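Local coordinates for protein TarM (Staphylococcus aureus subsp. aureus 21178, PDB 4X7R) that is a protein of the GT-B glycosyltransferase class, with two facing Rossmann-like domains and uridine-5'-diphosphate bound in the cleft between them, at residues 353-358 with 381-386; 11-16 with 52-57; 329-334 with 398-403. The protein carries 1 engineered substitution. All blocks are in the same frame, centred on the assembly; numbering follows the deposited sequence.

Contact 1 of 3, residues 353-358 with 381-386; sequences HIYGEG and GYTTTP. With UDP (uridine-5'-diphosphate), chain E.
The tight part of this contact lies where Tyr355 and Gly356 meet Gly381 and Thr383. Gly356 N donates to Gly381 O at 2.9 Å. The bond is nearly straight at N-H, but the donor stands above the carbonyl plane. The same oxygen comes obliquely to the Tyr355 ring, with Gly381 O 3.3 Å from Tyr355 CD2. Thr383 CB also comes obliquely against that ring, 3.6 Å from Tyr355 CD2. Gly356 passes the strand end at a positive phi of 123°.

The outer side is looser. Glu357 is exposed, and its extended chain crosses Tyr382 at about a right angle. Glu357 CG and the carboxylate lie near Tyr382 CB and N, with Glu357 CD 3.8 Å from Tyr382 CB.

Tyr382 turns its ring away from Glu357, with CG opposite the backbone N (chi1 -168°). One ring face then covers the uracil of UDP, and UDP N3 lies 3.4 Å above the ring plane. The Tyr382 hydroxyl bonds to Lys59 NZ and to Lys15 O. Thr383 reads the base edge through its backbone: N donates to UDP O4 (2.9 Å), and O accepts from UDP N3 (2.8 Å). These loops follow neighbouring parallel strands and form the uracil end of the nucleotide pocket in a GT-B fold.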
loop_
_atom_site.group_PDB
_atom_site.type_symbol
_atom_site.label_atom_id
_atom_site.label_comp_id
_atom_site.label_asym_id
_atom_site.label_seq_id
_atom_site.Cartn_x
_atom_site.Cartn_y
_atom_site.Cartn_z
ATOM N N HIS A 353 -19.267 2.512 12.866
ATOM C CA HIS A 353 -18.378 1.374 12.624
ATOM C C HIS A 353 -17.189 1.848 11.815
ATOM O O HIS A 353 -17.342 2.204 10.640
ATOM C CB HIS A 353 -19.109 0.254 11.865
ATOM C CG HIS A 353 -20.127 -0.502 12.663
ATOM N ND1 HIS A 353 -20.592 -1.732 12.239
ATOM C CD2 HIS A 353 -20.748 -0.178 13.822
ATOM C CE1 HIS A 353 -21.476 -2.111 13.144
ATOM N NE2 HIS A 353 -21.601 -1.207 14.114
ATOM N N ILE A 354 -16.001 1.860 12.440
ATOM C CA ILE A 354 -14.783 2.325 11.798
ATOM C C ILE A 354 -13.840 1.154 11.547
ATOM O O ILE A 354 -13.319 0.565 12.496
ATOM C CB ILE A 354 -14.123 3.508 12.579
ATOM C CG1 ILE A 354 -15.159 4.620 12.915
ATOM C CG2 ILE A 354 -12.918 4.075 11.813
ATOM C CD1 ILE A 354 -14.673 5.728 13.822
ATOM N N TYR A 355 -13.626 0.818 10.261
ATOM C CA TYR A 355 -12.746 -0.269 9.841
ATOM C C TYR A 355 -11.408 0.236 9.352
ATOM O O TYR A 355 -11.329 1.318 8.763
ATOM C CB TYR A 355 -13.403 -1.113 8.740
ATOM C CG TYR A 355 -14.541 -1.981 9.230
ATOM C CD1 TYR A 355 -15.843 -1.488 9.294
ATOM C CD2 TYR A 355 -14.322 -3.305 9.612
ATOM C CE1 TYR A 355 -16.898 -2.287 9.726
ATOM C CE2 TYR A 355 -15.375 -4.115 10.043
ATOM C CZ TYR A 355 -16.657 -3.596 10.105
ATOM O OH TYR A 355 -17.700 -4.378 10.520
ATOM N N GLY A 356 -10.380 -0.580 9.558
ATOM C CA GLY A 356 -9.022 -0.299 9.120
ATOM C C GLY A 356 -8.007 -0.306 10.238
ATOM O O GLY A 356 -8.352 -0.546 11.400
ATOM N N GLU A 357 -6.741 -0.065 9.880
ATOM C CA GLU A 357 -5.600 -0.004 10.804
ATOM C C GLU A 357 -4.677 1.112 10.329
ATOM O O GLU A 357 -4.704 1.478 9.147
ATOM C CB GLU A 357 -4.821 -1.320 10.821
ATOM C CG GLU A 357 -5.613 -2.521 11.304
ATOM C CD GLU A 357 -4.904 -3.834 11.095
ATOM O OE1 GLU A 357 -3.970 -3.907 10.259
ATOM O OE2 GLU A 357 -5.293 -4.809 11.778
ATOM N N GLY A 358 -3.867 1.639 11.240
ATOM C CA GLY A 358 -2.926 2.698 10.904
ATOM C C GLY A 358 -2.414 3.471 12.093
ATOM O O GLY A 358 -2.864 3.246 13.217
ATOM N N GLY A 381 -11.330 -2.881 13.361
ATOM C CA GLY A 381 -10.134 -3.432 12.718
ATOM C C GLY A 381 -10.219 -3.511 11.201
ATOM O O GLY A 381 -11.231 -3.121 10.612
ATOM N N TYR A 382 -9.161 -4.027 10.555
ATOM C CA TYR A 382 -9.112 -4.159 9.098
ATOM C C TYR A 382 -10.110 -5.184 8.586
ATOM O O TYR A 382 -10.296 -6.234 9.204
ATOM C CB TYR A 382 -7.686 -4.507 8.611
ATOM C CG TYR A 382 -7.511 -4.365 7.111
ATOM C CD1 TYR A 382 -7.112 -3.156 6.547
ATOM C CD2 TYR A 382 -7.766 -5.429 6.258
ATOM C CE1 TYR A 382 -6.956 -3.020 5.171
ATOM C CE2 TYR A 382 -7.618 -5.303 4.879
ATOM C CZ TYR A 382 -7.225 -4.092 4.340
ATOM O OH TYR A 382 -7.077 -3.964 2.983
ATOM N N THR A 383 -10.743 -4.882 7.446
ATOM C CA THR A 383 -11.681 -5.796 6.803
ATOM C C THR A 383 -11.176 -6.229 5.423
ATOM O O THR A 383 -10.819 -5.377 4.598
ATOM C CB THR A 383 -13.119 -5.268 6.834
ATOM O OG1 THR A 383 -13.979 -6.276 6.313
ATOM C CG2 THR A 383 -13.310 -3.943 6.064
ATOM N N THR A 384 -11.126 -7.559 5.190
ATOM C CA THR A 384 -10.718 -8.156 3.912
ATOM C C THR A 384 -11.959 -8.310 3.037
ATOM O O THR A 384 -11.832 -8.614 1.847
ATOM C CB THR A 384 -9.936 -9.475 4.108
ATOM O OG1 THR A 384 -10.714 -10.383 4.888
ATOM C CG2 THR A 384 -8.570 -9.265 4.746
ATOM N N THR A 385 -13.157 -8.080 3.640
ATOM C CA THR A 385 -14.477 -8.124 2.995
ATOM C C THR A 385 -15.221 -6.763 3.167
ATOM O O THR A 385 -16.257 -6.740 3.847
ATOM C CB THR A 385 -15.331 -9.289 3.553
ATOM O OG1 THR A 385 -15.510 -9.100 4.957
ATOM C CG2 THR A 385 -14.731 -10.661 3.271
ATOM N N PRO A 386 -14.731 -5.625 2.595
ATOM C CA PRO A 386 -15.446 -4.343 2.800
ATOM C C PRO A 386 -16.863 -4.329 2.236
ATOM O O PRO A 386 -17.738 -3.733 2.856
ATOM C CB PRO A 386 -14.533 -3.302 2.147
ATOM C CG PRO A 386 -13.698 -4.060 1.180
ATOM C CD PRO A 386 -13.516 -5.432 1.775
HETATM N N1 UDP E . -9.825 -1.100 2.550
HETATM C C2 UDP E . -10.207 -2.392 2.860
HETATM N N3 UDP E . -10.352 -2.651 4.202
HETATM C C4 UDP E . -10.136 -1.779 5.247
HETATM C C5 UDP E . -9.691 -0.466 4.854
HETATM C C6 UDP E . -9.554 -0.171 3.547
HETATM O O2 UDP E . -10.405 -3.252 2.012
HETATM O O4 UDP E . -10.354 -2.156 6.413
HETATM C "C1'" UDP E . -9.848 -0.727 1.113
HETATM C "C2'" UDP E . -11.169 -0.120 0.647
HETATM O "O2'" UDP E . -12.095 -1.133 0.286
HETATM C "C3'" UDP E . -10.717 0.695 -0.566
HETATM C "C4'" UDP E . -9.315 1.149 -0.170
HETATM O "O4'" UDP E . -8.864 0.255 0.875
HETATM O "O3'" UDP E . -10.739 0.021 -1.825
HETATM C "C5'" UDP E . -9.223 2.580 0.294
HETATM O "O5'" UDP E . -9.341 3.406 -0.885
HETATM P PA UDP E . -9.420 5.008 -0.898
HETATM O O1A UDP E . -9.213 5.485 -2.284
HETATM O O2A UDP E . -10.798 5.434 -0.366
HETATM O O3A UDP E . -8.301 5.560 0.043
HETATM P PB UDP E . -6.722 5.290 0.140
HETATM O O1B UDP E . -6.152 5.101 -1.242
HETATM O O2B UDP E . -6.446 4.039 0.981
HETATM O O3B UDP E . -6.058 6.501 0.766
#

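Contact 2 of 3, residues 11-16 with 52-57; sequences LDVNKG and KALKKQ. With SGN (2-deoxy-6-O-sulfo-2-(sulfoamino)-alpha-D-glucopyranose), chain C; UDP (uridine-5'-diphosphate), chain E.
Val13 points its CG1 branch at helix 47-56 and meets two residues there. Ala53 CB lies 3.8 Å from Val13 CG1, and Leu54 CG lies 4.0 Å from the same methyl. The Val13 and Leu54 side chains run at a slant to each other. Leu54 reaches in with its two methyls. Leu54 CD2 packs against the loop backbone, 3.5 Å from Asp12 O and close to Val13 CA. Leu54 CD1 goes toward Leu11, whose CB is 4.3 Å away. Leu54 CG lies on the backbone N side, opposite the carbonyl carbon (chi1 -75°). Together with an anti chi2 (167°) this brings the methyls to the loop. Phe23 of helix 17-31 touches both leucines and extends the apolar patch.

Gln57 sits at the margin, with its amide near Val13. Its OE1 is buried here and has no partner in the model.

The loop keeps its shape with polar bonds of its own. Asp12 OD1 accepts from Val13 N on its anti side, tilted out of the carboxylate plane. Asn14 ND2 donates to Val13 O at 2.7 Å, from above the carbonyl plane. Beyond these bonds the chain arrives at the ligands. Gly16 CA approaches UDP O2B at 3.4 Å, and Gly16 N donates to SGN O5S at 2.6 Å.

Apolar packing thus joins the loop to the helix, while its own side-chain bonds brace it. Gly16 is the N-cap residue of helix 17-31, and its N-H meets the sulfate. A helix start at this place would be expected to suit the anionic groups beside it.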
loop_
_atom_site.group_PDB
_atom_site.type_symbol
_atom_site.label_atom_id
_atom_site.label_comp_id
_atom_site.label_asym_id
_atom_site.label_seq_id
_atom_site.Cartn_x
_atom_site.Cartn_y
_atom_site.Cartn_z
ATOM N N LEU A 11 3.787 -5.102 -2.090
ATOM C CA LEU A 11 2.430 -5.631 -1.979
ATOM C C LEU A 11 2.340 -6.275 -0.610
ATOM O O LEU A 11 3.290 -6.911 -0.163
ATOM C CB LEU A 11 2.100 -6.683 -3.056
ATOM C CG LEU A 11 1.910 -6.205 -4.501
ATOM C CD1 LEU A 11 1.539 -7.369 -5.386
ATOM C CD2 LEU A 11 0.854 -5.079 -4.605
ATOM N N ASP A 12 1.220 -6.078 0.065
ATOM C CA ASP A 12 0.927 -6.659 1.363
ATOM C C ASP A 12 -0.580 -6.805 1.554
ATOM O O ASP A 12 -1.352 -6.230 0.781
ATOM C CB ASP A 12 1.599 -5.893 2.531
ATOM C CG ASP A 12 2.073 -6.842 3.627
ATOM O OD1 ASP A 12 1.631 -8.011 3.637
ATOM O OD2 ASP A 12 2.899 -6.423 4.457
ATOM N N VAL A 13 -0.991 -7.568 2.581
ATOM C CA VAL A 13 -2.384 -7.913 2.904
ATOM C C VAL A 13 -3.265 -6.851 3.576
ATOM O O VAL A 13 -4.494 -7.016 3.577
ATOM C CB VAL A 13 -2.509 -9.279 3.626
ATOM C CG1 VAL A 13 -2.006 -10.413 2.744
ATOM C CG2 VAL A 13 -1.791 -9.261 4.974
ATOM N N ASN A 14 -2.712 -5.841 4.230
ATOM C CA ASN A 14 -3.710 -4.940 4.840
ATOM C C ASN A 14 -3.570 -3.509 4.322
ATOM O O ASN A 14 -3.454 -2.570 5.105
ATOM C CB ASN A 14 -3.729 -5.062 6.391
ATOM C CG ASN A 14 -4.467 -6.258 7.019
ATOM O OD1 ASN A 14 -4.584 -6.341 8.252
ATOM N ND2 ASN A 14 -4.990 -7.212 6.232
ATOM N N LYS A 15 -3.552 -3.357 2.979
ATOM C CA LYS A 15 -3.336 -2.069 2.309
ATOM C C LYS A 15 -4.613 -1.320 1.879
ATOM O O LYS A 15 -5.723 -1.844 1.984
ATOM C CB LYS A 15 -2.334 -2.221 1.133
ATOM C CG LYS A 15 -0.939 -2.725 1.529
ATOM C CD LYS A 15 -0.068 -1.619 2.109
ATOM C CE LYS A 15 1.138 -2.134 2.850
ATOM N NZ LYS A 15 0.762 -2.765 4.149
ATOM N N GLY A 16 -4.416 -0.091 1.405
ATOM C CA GLY A 16 -5.456 0.823 0.964
ATOM C C GLY A 16 -5.676 0.885 -0.533
ATOM O O GLY A 16 -5.466 -0.098 -1.256
ATOM N N LYS A 52 -0.285 -15.644 -2.076
ATOM C CA LYS A 52 -1.310 -16.667 -1.890
ATOM C C LYS A 52 -2.478 -16.104 -1.093
ATOM O O LYS A 52 -3.624 -16.314 -1.486
ATOM C CB LYS A 52 -0.752 -17.909 -1.159
ATOM C CG LYS A 52 0.230 -18.757 -1.948
ATOM C CD LYS A 52 0.612 -19.997 -1.141
ATOM C CE LYS A 52 1.889 -20.666 -1.594
ATOM N NZ LYS A 52 1.752 -21.320 -2.924
ATOM N N ALA A 53 -2.189 -15.363 0.012
ATOM C CA ALA A 53 -3.214 -14.763 0.870
ATOM C C ALA A 53 -4.054 -13.724 0.115
ATOM O O ALA A 53 -5.276 -13.764 0.217
ATOM C CB ALA A 53 -2.570 -14.131 2.094
ATOM N N LEU A 54 -3.404 -12.819 -0.656
ATOM C CA LEU A 54 -4.069 -11.771 -1.451
ATOM C C LEU A 54 -4.953 -12.376 -2.528
ATOM O O LEU A 54 -6.027 -11.842 -2.808
ATOM C CB LEU A 54 -3.035 -10.836 -2.109
ATOM C CG LEU A 54 -2.330 -9.807 -1.234
ATOM C CD1 LEU A 54 -1.149 -9.198 -1.965
ATOM C CD2 LEU A 54 -3.304 -8.732 -0.749
ATOM N N LYS A 55 -4.506 -13.494 -3.128
ATOM C CA LYS A 55 -5.283 -14.196 -4.156
ATOM C C LYS A 55 -6.463 -14.959 -3.552
ATOM O O LYS A 55 -7.558 -14.891 -4.103
ATOM C CB LYS A 55 -4.396 -15.091 -5.023
ATOM C CG LYS A 55 -3.466 -14.278 -5.897
ATOM C CD LYS A 55 -2.736 -15.100 -6.936
ATOM C CE LYS A 55 -1.838 -14.152 -7.689
ATOM N NZ LYS A 55 -1.337 -14.731 -8.953
ATOM N N LYS A 56 -6.251 -15.629 -2.396
ATOM C CA LYS A 56 -7.275 -16.383 -1.664
ATOM C C LYS A 56 -8.412 -15.458 -1.232
ATOM O O LYS A 56 -9.580 -15.821 -1.369
ATOM C CB LYS A 56 -6.649 -17.106 -0.452
ATOM C CG LYS A 56 -7.633 -17.908 0.387
ATOM C CD LYS A 56 -6.974 -19.091 1.100
ATOM C CE LYS A 56 -7.643 -20.435 0.848
ATOM N NZ LYS A 56 -9.073 -20.463 1.263
ATOM N N GLN A 57 -8.064 -14.240 -0.770
ATOM C CA GLN A 57 -9.009 -13.197 -0.337
ATOM C C GLN A 57 -9.812 -12.601 -1.513
ATOM O O GLN A 57 -10.797 -11.889 -1.288
ATOM C CB GLN A 57 -8.239 -12.062 0.361
ATOM C CG GLN A 57 -7.738 -12.386 1.771
ATOM C CD GLN A 57 -6.772 -11.352 2.314
ATOM O OE1 GLN A 57 -6.601 -10.259 1.758
ATOM N NE2 GLN A 57 -6.128 -11.672 3.430
HETATM C C1 SGN C . 2.293 5.021 1.499
HETATM C C2 SGN C . 1.403 5.302 2.744
HETATM C C3 SGN C . 0.883 3.985 3.396
HETATM C C4 SGN C . 0.301 3.010 2.352
HETATM C C5 SGN C . 1.246 2.852 1.135
HETATM C C6 SGN C . 0.638 1.952 0.064
HETATM N N2 SGN C . 2.142 6.118 3.720
HETATM O O3 SGN C . -0.145 4.276 4.364
HETATM O O4 SGN C . 0.054 1.720 2.946
HETATM O O5 SGN C . 1.588 4.161 0.551
HETATM O O6 SGN C . -0.603 2.523 -0.346
HETATM S S1 SGN C . 1.609 7.766 3.702
HETATM O O1S SGN C . 0.155 7.837 4.176
HETATM O O2S SGN C . 1.718 8.357 2.284
HETATM O O3S SGN C . 2.527 8.544 4.656
HETATM S S2 SGN C . -1.900 1.735 -0.225
HETATM O O4S SGN C . -3.041 2.726 -0.501
HETATM O O5S SGN C . -2.087 1.118 1.158
HETATM O O6S SGN C . -1.836 0.636 -1.284
HETATM N N1 UDP E . -9.825 -1.100 2.550
HETATM C C2 UDP E . -10.207 -2.392 2.860
HETATM N N3 UDP E . -10.352 -2.651 4.202
HETATM C C4 UDP E . -10.136 -1.779 5.247
HETATM C C5 UDP E . -9.691 -0.466 4.854
HETATM C C6 UDP E . -9.554 -0.171 3.547
HETATM O O2 UDP E . -10.405 -3.252 2.012
HETATM O O4 UDP E . -10.354 -2.156 6.413
HETATM C "C1'" UDP E . -9.848 -0.727 1.113
HETATM C "C2'" UDP E . -11.169 -0.120 0.647
HETATM O "O2'" UDP E . -12.095 -1.133 0.286
HETATM C "C3'" UDP E . -10.717 0.695 -0.566
HETATM C "C4'" UDP E . -9.315 1.149 -0.170
HETATM O "O4'" UDP E . -8.864 0.255 0.875
HETATM O "O3'" UDP E . -10.739 0.021 -1.825
HETATM C "C5'" UDP E . -9.223 2.580 0.294
HETATM O "O5'" UDP E . -9.341 3.406 -0.885
HETATM P PA UDP E . -9.420 5.008 -0.898
HETATM O O1A UDP E . -9.213 5.485 -2.284
HETATM O O2A UDP E . -10.798 5.434 -0.366
HETATM O O3A UDP E . -8.301 5.560 0.043
HETATM P PB UDP E . -6.722 5.290 0.140
HETATM O O1B UDP E . -6.152 5.101 -1.242
HETATM O O2B UDP E . -6.446 4.039 0.981
HETATM O O3B UDP E . -6.058 6.501 0.766
#

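Contact 3 of 3, residues 329-334 with 398-403; sequences PTKRID and STSQYE. With 3YW ((2S)-2,3-dihydroxypropyl 2-acetamido-2-deoxy-alpha-D-glucopyranoside), chain F; UDP (uridine-5'-diphosphate), chain E.
Glu403 OE2 is gripped by two donors. Lys331 NZ reaches its syn lone pair at 2.8 Å and forms a salt bridge across the contact. Ser400 OG donates to it at 2.6 Å from the anti side, tilted out of the carboxylate plane. The other oxygen, Glu403 OE1, accepts from 3YW O3 at 2.7 Å. One carboxylate thus serves the protein and a ligand.

Lys331 leaves its backbone pointing away from segment 398-403. A bend at chi2 (-69°) brings its end back, so that it crosses Glu403 at about a right angle. Lys331 NZ also donates to UDP O3B at 3.0 Å and to UDP O3A.

The backbones are joined beside this site. Gln401 N donates to Thr330 O at 2.9 Å, nearly along the C=O axis. Thr399 OG1 lies close to both Lys331 O and Arg332 O, and its one proton could go to either. Water 1 bonds to Thr330 OG1 and donates to Tyr402 O. Thr330 CG2 approaches the Tyr402 ring obliquely, while the Tyr402 hydroxyl bonds to Phe256 N.

Away from the ligands, the aliphatic part of Arg332 packs on Gln401, CG to CG at 3.5 Å. The guanidinium holds Asp334 side-on through NE and NH2, one to each carboxylate oxygen.

The lysine links Glu403 to the diphosphate by direct bonds. One side chain therefore ties the carboxylate that receives 3YW O3 to UDP, and Ser400 helps to position that carboxylate.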
loop_
_atom_site.group_PDB
_atom_site.type_symbol
_atom_site.label_atom_id
_atom_site.label_comp_id
_atom_site.label_asym_id
_atom_site.label_seq_id
_atom_site.Cartn_x
_atom_site.Cartn_y
_atom_site.Cartn_z
ATOM N N PRO A 329 -3.512 10.215 9.181
ATOM C CA PRO A 329 -3.893 11.615 9.444
ATOM C C PRO A 329 -4.762 12.331 8.410
ATOM O O PRO A 329 -5.638 13.082 8.812
ATOM C CB PRO A 329 -2.541 12.312 9.612
ATOM C CG PRO A 329 -1.655 11.258 10.162
ATOM C CD PRO A 329 -2.065 10.006 9.441
ATOM N N THR A 330 -4.546 12.104 7.096
ATOM C CA THR A 330 -5.324 12.796 6.045
ATOM C C THR A 330 -6.814 12.474 6.034
ATOM O O THR A 330 -7.613 13.277 5.556
ATOM C CB THR A 330 -4.681 12.663 4.677
ATOM O OG1 THR A 330 -4.647 11.289 4.346
ATOM C CG2 THR A 330 -3.293 13.257 4.615
ATOM N N LYS A 331 -7.185 11.308 6.597
ATOM C CA LYS A 331 -8.567 10.835 6.696
ATOM C C LYS A 331 -9.338 11.580 7.773
ATOM O O LYS A 331 -10.573 11.553 7.772
ATOM C CB LYS A 331 -8.616 9.309 6.908
ATOM C CG LYS A 331 -7.897 8.495 5.824
ATOM C CD LYS A 331 -8.593 8.519 4.462
ATOM C CE LYS A 331 -7.691 7.895 3.432
ATOM N NZ LYS A 331 -8.284 7.949 2.070
ATOM N N ARG A 332 -8.611 12.295 8.668
ATOM C CA ARG A 332 -9.172 13.108 9.756
ATOM C C ARG A 332 -10.280 12.398 10.524
ATOM O O ARG A 332 -11.382 12.930 10.667
ATOM C CB ARG A 332 -9.614 14.510 9.268
ATOM C CG ARG A 332 -8.466 15.428 8.845
ATOM C CD ARG A 332 -7.414 15.717 9.925
ATOM N NE ARG A 332 -7.977 16.314 11.142
ATOM C CZ ARG A 332 -8.163 17.614 11.322
ATOM N NH1 ARG A 332 -7.861 18.474 10.359
ATOM N NH2 ARG A 332 -8.667 18.065 12.462
ATOM N N ILE A 333 -9.981 11.170 10.997
ATOM C CA ILE A 333 -10.908 10.348 11.784
ATOM C C ILE A 333 -11.187 11.049 13.129
ATOM O O ILE A 333 -12.255 10.850 13.708
ATOM C CB ILE A 333 -10.437 8.863 11.873
ATOM C CG1 ILE A 333 -10.263 8.282 10.445
ATOM C CG2 ILE A 333 -11.432 7.999 12.670
ATOM C CD1 ILE A 333 -9.273 7.193 10.282
ATOM N N ASP A 334 -10.277 11.965 13.552
ATOM C CA ASP A 334 -10.445 12.804 14.751
ATOM C C ASP A 334 -11.655 13.703 14.551
ATOM O O ASP A 334 -12.428 13.868 15.486
ATOM C CB ASP A 334 -9.175 13.624 15.062
ATOM C CG ASP A 334 -8.720 14.578 13.966
ATOM O OD1 ASP A 334 -8.348 14.093 12.872
ATOM O OD2 ASP A 334 -8.668 15.799 14.227
ATOM N N SER A 398 -17.269 10.624 5.136
ATOM C CA SER A 398 -15.894 10.977 4.787
ATOM C C SER A 398 -15.546 12.343 5.349
ATOM O O SER A 398 -16.174 13.336 4.984
ATOM C CB SER A 398 -15.669 10.957 3.280
ATOM O OG SER A 398 -14.334 11.361 3.004
ATOM N N THR A 399 -14.563 12.377 6.263
ATOM C CA THR A 399 -14.035 13.606 6.868
ATOM C C THR A 399 -12.656 13.889 6.269
ATOM O O THR A 399 -11.991 14.829 6.682
ATOM C CB THR A 399 -13.975 13.512 8.419
ATOM O OG1 THR A 399 -13.378 12.268 8.799
ATOM C CG2 THR A 399 -15.330 13.659 9.059
ATOM N N SER A 400 -12.242 13.086 5.289
ATOM C CA SER A 400 -10.940 13.197 4.617
ATOM C C SER A 400 -10.704 14.599 4.062
ATOM O O SER A 400 -11.629 15.215 3.526
ATOM C CB SER A 400 -10.812 12.157 3.514
ATOM O OG SER A 400 -9.480 12.144 3.033
ATOM N N GLN A 401 -9.479 15.105 4.230
ATOM C CA GLN A 401 -9.113 16.447 3.772
ATOM C C GLN A 401 -8.417 16.424 2.422
ATOM O O GLN A 401 -8.325 17.471 1.775
ATOM C CB GLN A 401 -8.235 17.173 4.816
ATOM C CG GLN A 401 -8.981 17.570 6.094
ATOM C CD GLN A 401 -9.710 18.881 6.037
ATOM O OE1 GLN A 401 -9.437 19.751 5.203
ATOM N NE2 GLN A 401 -10.612 19.081 6.985
ATOM N N TYR A 402 -7.852 15.267 2.028
ATOM C CA TYR A 402 -7.151 15.166 0.749
ATOM C C TYR A 402 -7.392 13.794 0.105
ATOM O O TYR A 402 -7.252 12.766 0.772
ATOM C CB TYR A 402 -5.622 15.398 0.907
ATOM C CG TYR A 402 -5.232 16.562 1.800
ATOM C CD1 TYR A 402 -5.094 17.850 1.283
ATOM C CD2 TYR A 402 -5.001 16.378 3.162
ATOM C CE1 TYR A 402 -4.740 18.926 2.102
ATOM C CE2 TYR A 402 -4.673 17.450 3.993
ATOM C CZ TYR A 402 -4.534 18.719 3.456
ATOM O OH TYR A 402 -4.213 19.772 4.273
ATOM N N GLU A 403 -7.720 13.781 -1.194
ATOM C CA GLU A 403 -7.890 12.550 -1.955
ATOM C C GLU A 403 -7.439 12.784 -3.394
ATOM O O GLU A 403 -7.408 13.927 -3.877
ATOM C CB GLU A 403 -9.372 12.062 -1.966
ATOM C CG GLU A 403 -9.987 11.633 -0.642
ATOM C CD GLU A 403 -9.365 10.412 0.013
ATOM O OE1 GLU A 403 -8.707 9.614 -0.692
ATOM O OE2 GLU A 403 -9.536 10.260 1.244
HETATM O O3A 3YW F . 0.260 7.532 -1.119
HETATM C C4A 3YW F . -2.822 5.793 -2.351
HETATM C C5A 3YW F . -1.936 6.618 -1.450
HETATM O O5 3YW F . -5.057 6.149 -4.434
HETATM C C6A 3YW F . -0.562 6.827 -2.037
HETATM C C5 3YW F . -6.434 5.763 -4.531
HETATM C C6 3YW F . -6.549 4.884 -5.753
HETATM C C4 3YW F . -7.292 7.026 -4.570
HETATM O O6 3YW F . -6.135 5.557 -6.933
HETATM C C3 3YW F . -7.163 7.733 -3.225
HETATM O O4 3YW F . -8.658 6.685 -4.784
HETATM O O3 3YW F . -7.919 8.943 -3.192
HETATM O O7 3YW F . -5.045 10.459 -1.740
HETATM C C7 3YW F . -5.320 9.529 -0.989
HETATM C C8 3YW F . -5.390 9.702 0.498
HETATM N N2 3YW F . -5.584 8.304 -1.447
HETATM C C2 3YW F . -5.701 7.990 -2.862
HETATM C C1 3YW F . -4.710 6.882 -3.263
HETATM O O1 3YW F . -4.214 6.092 -2.221
HETATM O O2 3YW F . -1.828 5.963 -0.185
HETATM N N1 UDP E . -9.825 -1.100 2.550
HETATM C C2 UDP E . -10.207 -2.392 2.860
HETATM N N3 UDP E . -10.352 -2.651 4.202
HETATM C C4 UDP E . -10.136 -1.779 5.247
HETATM C C5 UDP E . -9.691 -0.466 4.854
HETATM C C6 UDP E . -9.554 -0.171 3.547
HETATM O O2 UDP E . -10.405 -3.252 2.012
HETATM O O4 UDP E . -10.354 -2.156 6.413
HETATM C "C1'" UDP E . -9.848 -0.727 1.113
HETATM C "C2'" UDP E . -11.169 -0.120 0.647
HETATM O "O2'" UDP E . -12.095 -1.133 0.286
HETATM C "C3'" UDP E . -10.717 0.695 -0.566
HETATM C "C4'" UDP E . -9.315 1.149 -0.170
HETATM O "O4'" UDP E . -8.864 0.255 0.875
HETATM O "O3'" UDP E . -10.739 0.021 -1.825
HETATM C "C5'" UDP E . -9.223 2.580 0.294
HETATM O "O5'" UDP E . -9.341 3.406 -0.885
HETATM P PA UDP E . -9.420 5.008 -0.898
HETATM O O1A UDP E . -9.213 5.485 -2.284
HETATM O O2A UDP E . -10.798 5.434 -0.366
HETATM O O3A UDP E . -8.301 5.560 0.043
HETATM P PB UDP E . -6.722 5.290 0.140
HETATM O O1B UDP E . -6.152 5.101 -1.242
HETATM O O2B UDP E . -6.446 4.039 0.981
HETATM O O3B UDP E . -6.058 6.501 0.766
HETATM O O HOH W 1 -6.838 11.125 2.927
#

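All three contacts touch UDP: contact 1 at the uracil, contacts 2 and 3 at the diphosphate, through Gly16 and Lys331. Contact 2 belongs to the N-terminal part of the chain. Contacts 1 and 3 belong to the later part, built round the six-stranded parallel sheet. Contacts 1 and 2 have centres about 14 Å apart and meet across the cleft, where Tyr382 OH lies 2.7 Å from Lys15 O. Contact 1 is nested in the loop closed by contact 3. They pack through Ile354 CD1 and Ile333 CG2, 4.1 Å apart. Contacts 2 and 3 do not touch, with nearest atoms about 8 Å apart; SGN borders contact 2, and 3YW borders contact 3.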